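Glycerophosphodiester phosphodiesterase (Parabacteroides distasonis, PDB 3NO3) belongs to the glycerophosphodiester phosphodiesterase family, adopts a TIM-barrel fold and binds magnesium. Local coordinates at residues 196-201 with 218-223; 43-48 with 61-66; 90-95 with 127-132. All blocks are in the same frame, centred on the assembly; numbering follows the deposited sequence. Where two conformers were deposited one is given.

Contact 1 of 3, residues 196-201 with 218-223; sequences GMTSNV and VDFITT
Asp219 reaches across to the start of strand 198-202, where its OD2 takes the backbone N-H of Ser199 at 2.8 Å (N to OD2) on the anti side of the carboxylate. A water donates to that same OD2 and to Met197 O, so the carboxylate oxygen has two donors. Ser199 answers with its hydroxyl: OG accepts the N-H of Asp219, 3.2 Å from N to OG. With chi1 at 55°, OG sits between the backbone N and carbonyl carbon of Ser199, turned toward the chain at 218-219. Further along, Thr222 OG1 donates to Asn200 OD1 at 2.8 Å, 17° from the amide carbonyl plane. Backbone bonds join the two parallel strands: Phe220 N to Ser199 O, a longer Val201 N to Phe220 O at 3.3 Å, and Thr222 N to Val201 O at 2.8 Å. Asn200 CB lies at the edge of the Phe220 ring, while Val201 CG1 packs on Ile221 CG1 at 3.9 Å and also meets Val218 CG2. These are neighbouring barrel strands of one beta-alpha-beta unit; its helix 207-216 lies against Val201, Val218 and Ile221, and strands 174-178 and 6-9 extend the sheet beyond them.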
loop_
_atom_site.group_PDB
_atom_site.type_symbol
_atom_site.label_atom_id
_atom_site.label_comp_id
_atom_site.label_asym_id
_atom_site.label_seq_id
_atom_site.Cartn_x
_atom_site.Cartn_y
_atom_site.Cartn_z
ATOM N N GLY A 196 -8.225 7.360 -17.426
ATOM C CA GLY A 196 -6.779 7.204 -17.375
ATOM C C GLY A 196 -6.203 6.997 -15.968
ATOM O O GLY A 196 -5.056 7.366 -15.720
HETATM N N MSE A 197 -6.996 6.406 -15.072
HETATM C CA MSE A 197 -6.605 6.126 -13.690
HETATM C C MSE A 197 -6.523 4.625 -13.518
HETATM O O MSE A 197 -7.094 3.903 -14.294
HETATM C CB MSE A 197 -7.661 6.602 -12.677
HETATM C CG MSE A 197 -8.465 7.758 -13.078
HETATM SE SE MSE A 197 -9.736 8.235 -11.733
HETATM C CE MSE A 197 -8.383 8.950 -10.516
ATOM N N THR A 198 -5.863 4.188 -12.460
ATOM C CA THR A 198 -5.853 2.768 -12.050
ATOM C C THR A 198 -6.929 2.407 -10.991
ATOM O O THR A 198 -7.379 3.257 -10.200
ATOM C CB THR A 198 -4.482 2.314 -11.574
ATOM O OG1 THR A 198 -4.108 3.029 -10.383
ATOM C CG2 THR A 198 -3.487 2.526 -12.696
ATOM N N SER A 199 -7.334 1.141 -11.005
ATOM C CA SER A 199 -8.259 0.605 -10.010
ATOM C C SER A 199 -7.522 -0.489 -9.232
ATOM O O SER A 199 -6.862 -1.326 -9.836
ATOM C CB SER A 199 -9.510 0.060 -10.689
ATOM O OG SER A 199 -9.194 -0.890 -11.662
ATOM N N ASN A 200 -7.618 -0.454 -7.911
ATOM C CA ASN A 200 -6.993 -1.453 -7.002
ATOM C C ASN A 200 -8.099 -1.844 -6.014
ATOM O O ASN A 200 -8.993 -1.020 -5.721
ATOM C CB ASN A 200 -5.768 -0.808 -6.349
ATOM C CG ASN A 200 -4.913 -1.749 -5.475
ATOM O OD1 ASN A 200 -5.203 -2.939 -5.242
ATOM N ND2 ASN A 200 -3.814 -1.170 -4.995
ATOM N N VAL A 201 -8.098 -3.117 -5.585
ATOM C CA VAL A 201 -9.118 -3.605 -4.675
ATOM C C VAL A 201 -8.459 -4.356 -3.505
ATOM O O VAL A 201 -7.495 -5.078 -3.714
ATOM C CB VAL A 201 -10.174 -4.483 -5.411
ATOM C CG1 VAL A 201 -9.552 -5.767 -6.046
ATOM C CG2 VAL A 201 -11.337 -4.811 -4.481
ATOM N N VAL A 218 -10.043 -4.933 -12.722
ATOM C CA VAL A 218 -9.180 -4.163 -11.815
ATOM C C VAL A 218 -7.707 -4.245 -12.227
ATOM O O VAL A 218 -7.222 -5.301 -12.594
ATOM C CB VAL A 218 -9.287 -4.583 -10.303
ATOM C CG1 VAL A 218 -10.683 -4.291 -9.767
ATOM C CG2 VAL A 218 -8.912 -6.107 -10.073
ATOM N N ASP A 219 -7.008 -3.125 -12.215
ATOM C CA ASP A 219 -5.584 -3.115 -12.547
ATOM C C ASP A 219 -4.787 -3.903 -11.498
ATOM O O ASP A 219 -3.817 -4.588 -11.855
ATOM C CB ASP A 219 -5.003 -1.698 -12.603
ATOM C CG ASP A 219 -5.605 -0.858 -13.729
ATOM O OD1 ASP A 219 -5.142 -0.956 -14.872
ATOM O OD2 ASP A 219 -6.533 -0.088 -13.434
ATOM N N PHE A 220 -5.180 -3.792 -10.227
ATOM C CA PHE A 220 -4.466 -4.463 -9.125
ATOM C C PHE A 220 -5.420 -5.165 -8.183
ATOM O O PHE A 220 -6.534 -4.703 -7.967
ATOM C CB PHE A 220 -3.626 -3.455 -8.337
ATOM C CG PHE A 220 -2.692 -2.623 -9.181
ATOM C CD1 PHE A 220 -1.580 -3.192 -9.756
ATOM C CD2 PHE A 220 -2.907 -1.238 -9.374
ATOM C CE1 PHE A 220 -0.713 -2.418 -10.548
ATOM C CE2 PHE A 220 -2.042 -0.484 -10.133
ATOM C CZ PHE A 220 -0.962 -1.066 -10.737
ATOM N N ILE A 221 -4.974 -6.300 -7.650
ATOM C CA ILE A 221 -5.605 -6.959 -6.524
ATOM C C ILE A 221 -4.615 -6.944 -5.336
ATOM O O ILE A 221 -3.488 -7.421 -5.489
ATOM C CB ILE A 221 -5.977 -8.385 -6.851
ATOM C CG1 ILE A 221 -7.233 -8.444 -7.753
ATOM C CG2 ILE A 221 -6.271 -9.179 -5.572
ATOM C CD1 ILE A 221 -7.521 -9.897 -8.231
ATOM N N THR A 222 -5.059 -6.415 -4.197
ATOM C CA THR A 222 -4.305 -6.386 -2.942
ATOM C C THR A 222 -4.804 -7.545 -2.113
ATOM O O THR A 222 -6.004 -7.648 -1.832
ATOM C CB THR A 222 -4.459 -5.040 -2.194
ATOM O OG1 THR A 222 -3.880 -4.011 -2.989
ATOM C CG2 THR A 222 -3.744 -5.062 -0.808
ATOM N N THR A 223 -3.909 -8.450 -1.745
ATOM C CA THR A 223 -4.324 -9.733 -1.163
ATOM C C THR A 223 -3.338 -10.239 -0.114
ATOM O O THR A 223 -2.139 -9.977 -0.217
ATOM C CB THR A 223 -4.470 -10.818 -2.286
ATOM O OG1 THR A 223 -4.830 -12.087 -1.707
ATOM C CG2 THR A 223 -3.178 -10.967 -3.076
HETATM O O HOH W 1 -7.855 1.458 -15.144
#

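Contact 2 of 3, residues 43-48 with 61-66; sequences HLTADN and KHIQSC
Residues 43-48 leave strand 37-44 through a type I turn, Thr45 to Asn48, and meet the short 3-10 turn at 63-65, with Ala46 N donating to Cys66 O at 3.0 Å. A water also bridges the two chain segments, donating to Leu44 O and Gln64 O. The His43 ring is held from two directions. At its edge, Gln64 NE2 donates to ND1 at 3.1 Å, lying close to the ring plane, with the amide turned 53° from the ring; the N-H...ND1 angle is 162°. Gln64 extends straight beyond CG to deliver its amide, and the same NE2 also donates to Ser106 O, so one amide nitrogen serves two acceptors. Over one face of the imidazole comes Ile63 CD1, a CH-pi contact 4.2 Å from the ring centroid, while Ile63 CG2 rests on His43 CB at 3.7 Å. On the turn itself, Thr45 OG1 donates to Asp47 OD1 at 2.6 Å, and Thr45 CB lies 3.4 Å from Cys66 O. Leu71 of helix 68-71 packs against Thr45, Ile63 and Cys66. The turn joins barrel strand 37-44 to the antiparallel strand 50-52, a beta hairpin at the C-terminal end of the barrel strand, with the 3-10 turn packed on it; the same barrel strand carries Glu39 and Asp41 of the magnesium site, and the His43 side chain lies about 9 Å from a bound magnesium ion.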
loop_
_atom_site.group_PDB
_atom_site.type_symbol
_atom_site.label_atom_id
_atom_site.label_comp_id
_atom_site.label_asym_id
_atom_site.label_seq_id
_atom_site.Cartn_x
_atom_site.Cartn_y
_atom_site.Cartn_z
ATOM N N HIS A 43 3.713 5.024 9.906
ATOM C CA HIS A 43 3.372 6.055 10.898
ATOM C C HIS A 43 4.592 6.955 11.172
ATOM O O HIS A 43 5.736 6.503 11.097
ATOM C CB HIS A 43 3.072 5.446 12.247
ATOM C CG HIS A 43 1.951 4.472 12.283
ATOM N ND1 HIS A 43 0.698 4.813 12.731
ATOM C CD2 HIS A 43 1.923 3.138 12.050
ATOM C CE1 HIS A 43 -0.074 3.742 12.707
ATOM N NE2 HIS A 43 0.640 2.714 12.285
ATOM N N LEU A 44 4.307 8.173 11.583
ATOM C CA LEU A 44 5.226 9.153 12.108
ATOM C C LEU A 44 5.129 9.134 13.656
ATOM O O LEU A 44 4.042 9.386 14.244
ATOM C CB LEU A 44 4.902 10.558 11.554
ATOM C CG LEU A 44 5.979 11.634 11.723
ATOM C CD1 LEU A 44 7.298 11.290 10.944
ATOM C CD2 LEU A 44 5.389 13.057 11.316
ATOM N N THR A 45 6.261 8.858 14.309
ATOM C CA THR A 45 6.367 8.892 15.775
ATOM C C THR A 45 6.308 10.363 16.254
ATOM O O THR A 45 6.404 11.287 15.437
ATOM C CB THR A 45 7.649 8.218 16.282
ATOM O OG1 THR A 45 8.795 9.015 15.910
ATOM C CG2 THR A 45 7.788 6.724 15.770
ATOM N N ALA A 46 6.114 10.554 17.560
ATOM C CA ALA A 46 6.069 11.877 18.198
ATOM C C ALA A 46 7.276 12.748 17.833
ATOM O O ALA A 46 7.147 13.970 17.595
ATOM C CB ALA A 46 5.978 11.725 19.758
ATOM N N ASP A 47 8.439 12.091 17.807
ATOM C CA ASP A 47 9.712 12.689 17.421
ATOM C C ASP A 47 10.083 12.577 15.937
ATOM O O ASP A 47 11.260 12.696 15.583
ATOM C CB ASP A 47 10.855 12.206 18.376
ATOM C CG ASP A 47 11.181 10.736 18.266
ATOM O OD1 ASP A 47 10.321 9.901 17.886
ATOM O OD2 ASP A 47 12.352 10.386 18.581
ATOM N N ASN A 48 9.084 12.411 15.074
ATOM C CA ASN A 48 9.206 12.519 13.615
ATOM C C ASN A 48 10.101 11.451 12.949
ATOM O O ASN A 48 10.730 11.715 11.951
ATOM C CB ASN A 48 9.600 13.931 13.162
ATOM C CG ASN A 48 8.558 14.986 13.506
ATOM O OD1 ASN A 48 7.471 14.691 13.984
ATOM N ND2 ASN A 48 8.895 16.239 13.232
ATOM N N LYS A 61 1.521 0.569 23.252
ATOM C CA LYS A 61 2.127 1.877 22.941
ATOM C C LYS A 61 1.465 2.494 21.719
ATOM O O LYS A 61 1.436 1.864 20.670
ATOM C CB LYS A 61 3.618 1.720 22.720
ATOM C CG LYS A 61 4.318 1.119 23.981
ATOM C CD LYS A 61 5.573 1.836 24.374
ATOM C CE LYS A 61 6.336 1.097 25.532
ATOM N NZ LYS A 61 7.849 1.358 25.510
ATOM N N HIS A 62 0.971 3.732 21.840
ATOM C CA HIS A 62 0.340 4.430 20.729
ATOM C C HIS A 62 1.420 5.096 19.940
ATOM O O HIS A 62 2.052 6.076 20.454
ATOM C CB HIS A 62 -0.684 5.452 21.250
ATOM C CG HIS A 62 -1.293 6.288 20.178
ATOM N ND1 HIS A 62 -0.982 7.618 20.037
ATOM C CD2 HIS A 62 -2.186 5.993 19.204
ATOM C CE1 HIS A 62 -1.649 8.112 19.001
ATOM N NE2 HIS A 62 -2.375 7.145 18.467
ATOM N N ILE A 63 1.614 4.633 18.700
ATOM C CA ILE A 63 2.866 4.898 17.949
ATOM C C ILE A 63 3.066 6.393 17.705
ATOM O O ILE A 63 4.127 6.917 17.945
ATOM C CB ILE A 63 2.905 4.116 16.594
ATOM C CG1 ILE A 63 3.050 2.597 16.867
ATOM C CG2 ILE A 63 4.061 4.605 15.693
ATOM C CD1 ILE A 63 2.816 1.748 15.622
ATOM N N GLN A 64 1.999 7.074 17.294
ATOM C CA GLN A 64 2.072 8.475 16.910
ATOM C C GLN A 64 2.293 9.497 18.040
ATOM O O GLN A 64 2.638 10.653 17.755
ATOM C CB GLN A 64 0.870 8.843 16.029
ATOM C CG GLN A 64 0.846 8.132 14.649
ATOM C CD GLN A 64 -0.439 8.400 13.898
ATOM O OE1 GLN A 64 -1.155 9.388 14.184
ATOM N NE2 GLN A 64 -0.745 7.539 12.935
ATOM N N SER A 65 2.081 9.072 19.291
ATOM C CA SER A 65 2.346 9.900 20.457
ATOM C C SER A 65 3.552 9.436 21.231
ATOM O O SER A 65 3.895 10.093 22.213
ATOM C CB SER A 65 1.089 10.061 21.343
ATOM O OG SER A 65 0.605 8.832 21.857
ATOM N N CYS A 66 4.235 8.351 20.779
ATOM C CA CYS A 66 5.378 7.805 21.498
ATOM C C CYS A 66 6.654 8.261 20.768
ATOM O O CYS A 66 6.638 8.437 19.568
ATOM C CB CYS A 66 5.333 6.281 21.555
ATOM S SG CYS A 66 4.222 5.718 22.827
HETATM O O HOH W 2 2.907 11.630 15.181
#

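Contact 3 of 3, residues 90-95 with 127-132; sequences KRAKKL and MKLAKR
Lys90 meets the selenomethionine Met127, whose terminal CE comes to 3.6 Å from Lys90 N and also touches Lys90 CB. Met127 is bent at chi2 and chi3, which curls the methyl back onto this turn of helix 85-94. Two residues on, Ala92 offers two things: its CB lies 4.4 Å from Leu129 CD1, and its carbonyl oxygen is gripped end-on by the Arg132 guanidinium, NH2 at 3.1 Å and NH1 at 3.2 Å from Ala92 O. Both nitrogens approach out of the carbonyl plane, and Leu95 N donates to Ala92 O as well, giving this oxygen three donors. Lys93 reaches across to the other segment. A bend at chi2 (67°) followed by an extended chain carries NZ to Lys128 O, 2.6 Å away, and on the way its CD passes Leu129 CD2 at 3.9 Å, the two side chains running in opposite directions. A water accepts from both Lys93 NZ and Arg132 NH1, linking the two cationic groups, while Leu129 CD2 lies over one face of the guanidinium. Leu95 O closes the walk, 2.7 Å from Arg132 NH2; that nitrogen, besides its bond to Ala92 O, donates to Ile98 O. The contact thus joins the C-terminal part of helix 85-94 to the loop between helix 110-126, which ends in a Schellman motif at Lys128, and strand 133-137. Leu100 of strand 99-104 touches both Ala92 and Leu129, and helix 24-32 flanks Ala92 and Leu95 through Leu27.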
loop_
_atom_site.group_PDB
_atom_site.type_symbol
_atom_site.label_atom_id
_atom_site.label_comp_id
_atom_site.label_asym_id
_atom_site.label_seq_id
_atom_site.Cartn_x
_atom_site.Cartn_y
_atom_site.Cartn_z
ATOM N N LYS A 90 15.959 0.733 2.634
ATOM C CA LYS A 90 17.304 0.264 2.334
ATOM C C LYS A 90 17.213 -1.160 1.756
ATOM O O LYS A 90 17.898 -1.500 0.780
ATOM C CB LYS A 90 18.184 0.321 3.595
ATOM C CG LYS A 90 19.639 -0.178 3.463
ATOM C CD LYS A 90 20.475 0.175 4.720
ATOM C CE LYS A 90 21.863 -0.486 4.764
ATOM N NZ LYS A 90 21.814 -1.990 4.758
ATOM N N ARG A 91 16.357 -1.995 2.344
ATOM C CA ARG A 91 16.186 -3.373 1.835
ATOM C C ARG A 91 15.498 -3.376 0.456
ATOM O O ARG A 91 15.946 -4.058 -0.461
ATOM C CB ARG A 91 15.389 -4.230 2.848
ATOM C CG ARG A 91 15.292 -5.752 2.496
ATOM C CD ARG A 91 16.606 -6.448 2.619
ATOM N NE ARG A 91 16.633 -7.776 2.018
ATOM C CZ ARG A 91 16.953 -8.063 0.749
ATOM N NH1 ARG A 91 17.236 -7.129 -0.163
ATOM N NH2 ARG A 91 16.967 -9.338 0.367
ATOM N N ALA A 92 14.456 -2.562 0.316
ATOM C CA ALA A 92 13.695 -2.449 -0.938
ATOM C C ALA A 92 14.536 -1.972 -2.093
ATOM O O ALA A 92 14.349 -2.445 -3.233
ATOM C CB ALA A 92 12.487 -1.551 -0.753
ATOM N N LYS A 93 15.503 -1.109 -1.816
ATOM C CA LYS A 93 16.420 -0.664 -2.860
ATOM C C LYS A 93 17.173 -1.793 -3.574
ATOM O O LYS A 93 17.359 -1.712 -4.783
ATOM C CB LYS A 93 17.435 0.358 -2.325
ATOM C CG LYS A 93 18.331 1.028 -3.414
ATOM C CD LYS A 93 17.490 1.924 -4.349
ATOM C CE LYS A 93 18.344 2.728 -5.311
ATOM N NZ LYS A 93 17.474 3.404 -6.335
ATOM N N LYS A 94 17.594 -2.819 -2.847
ATOM C CA LYS A 94 18.256 -3.969 -3.463
ATOM C C LYS A 94 17.297 -4.950 -4.188
ATOM O O LYS A 94 17.766 -5.813 -4.940
ATOM C CB LYS A 94 19.016 -4.754 -2.423
ATOM C CG LYS A 94 20.027 -3.993 -1.564
ATOM C CD LYS A 94 20.763 -5.013 -0.683
ATOM C CE LYS A 94 21.246 -4.465 0.634
ATOM N NZ LYS A 94 20.215 -4.594 1.727
ATOM N N LEU A 95 15.986 -4.840 -3.930
ATOM C CA LEU A 95 14.959 -5.689 -4.549
ATOM C C LEU A 95 14.350 -4.970 -5.755
ATOM O O LEU A 95 13.319 -4.272 -5.647
ATOM C CB LEU A 95 13.889 -6.047 -3.514
ATOM C CG LEU A 95 14.348 -6.806 -2.264
ATOM C CD1 LEU A 95 13.196 -6.790 -1.253
ATOM C CD2 LEU A 95 14.821 -8.224 -2.579
HETATM N N MSE A 127 16.335 8.057 -0.292
HETATM C CA MSE A 127 16.622 6.640 -0.494
HETATM C C MSE A 127 16.594 6.195 -1.957
HETATM O O MSE A 127 16.796 5.014 -2.254
HETATM C CB MSE A 127 15.700 5.774 0.372
HETATM C CG MSE A 127 15.818 6.047 1.855
HETATM SE SE MSE A 127 17.542 5.803 2.588
HETATM C CE MSE A 127 17.601 3.917 2.295
ATOM N N LYS A 128 16.366 7.141 -2.860
ATOM C CA LYS A 128 16.412 6.944 -4.309
ATOM C C LYS A 128 15.325 5.971 -4.825
ATOM O O LYS A 128 15.601 5.132 -5.656
ATOM C CB LYS A 128 17.815 6.575 -4.800
ATOM C CG LYS A 128 18.892 7.580 -4.346
ATOM C CD LYS A 128 20.259 7.286 -5.012
ATOM C CE LYS A 128 20.278 7.815 -6.439
ATOM N NZ LYS A 128 21.550 7.454 -7.129
ATOM N N LEU A 129 14.103 6.111 -4.319
ATOM C CA LEU A 129 13.005 5.175 -4.624
ATOM C C LEU A 129 11.742 5.879 -5.134
ATOM O O LEU A 129 10.686 5.251 -5.243
ATOM C CB LEU A 129 12.737 4.301 -3.423
ATOM C CG LEU A 129 13.723 3.175 -3.217
ATOM C CD1 LEU A 129 13.592 2.610 -1.800
ATOM C CD2 LEU A 129 13.549 2.068 -4.261
ATOM N N ALA A 130 11.841 7.152 -5.539
ATOM C CA ALA A 130 10.647 7.870 -6.006
ATOM C C ALA A 130 10.028 7.270 -7.284
ATOM O O ALA A 130 8.815 7.292 -7.448
ATOM C CB ALA A 130 10.951 9.381 -6.207
ATOM N N LYS A 131 10.860 6.734 -8.181
ATOM C CA LYS A 131 10.386 6.048 -9.385
ATOM C C LYS A 131 9.606 4.776 -9.119
ATOM O O LYS A 131 8.822 4.391 -9.974
ATOM C CB LYS A 131 11.512 5.690 -10.355
ATOM C CG LYS A 131 12.272 6.858 -10.938
ATOM C CD LYS A 131 13.506 6.329 -11.754
ATOM C CE LYS A 131 14.188 7.425 -12.550
ATOM N NZ LYS A 131 14.562 8.569 -11.660
ATOM N N ARG A 132 9.821 4.128 -7.980
ATOM C CA ARG A 132 9.190 2.824 -7.691
ATOM C C ARG A 132 8.191 2.856 -6.535
ATOM O O ARG A 132 7.677 1.805 -6.177
ATOM C CB ARG A 132 10.274 1.772 -7.368
ATOM C CG ARG A 132 11.318 1.578 -8.355
ATOM C CD ARG A 132 12.503 0.674 -7.868
ATOM N NE ARG A 132 12.036 -0.353 -6.985
ATOM C CZ ARG A 132 12.782 -1.042 -6.127
ATOM N NH1 ARG A 132 14.129 -0.944 -6.057
ATOM N NH2 ARG A 132 12.140 -1.896 -5.364
HETATM O O HOH W 3 16.041 0.872 -7.666
#

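Overall arrangement
The order along the chain is contact 2, then 3, then 1, with no overlap. Contacts 1 and 2 both reach the barrel sheet, on opposite sides of the chain's centre, with their own centres about 30 Å apart. Contact 1 holds adjacent strands of the barrel wall, 198-202 and 220-223; the latter pairs with strand 6-9, which helps to close the barrel. Strand 6-9 in turn pairs with strand 37-44, the bearer of Glu39 and Asp41, and contact 2 lies at and beyond the end of that strand. Contact 3, about 22 Å from contact 1 and 24 Å from contact 2, centre to centre, fastens outer helix 85-94 to the loop before barrel strand 133-137.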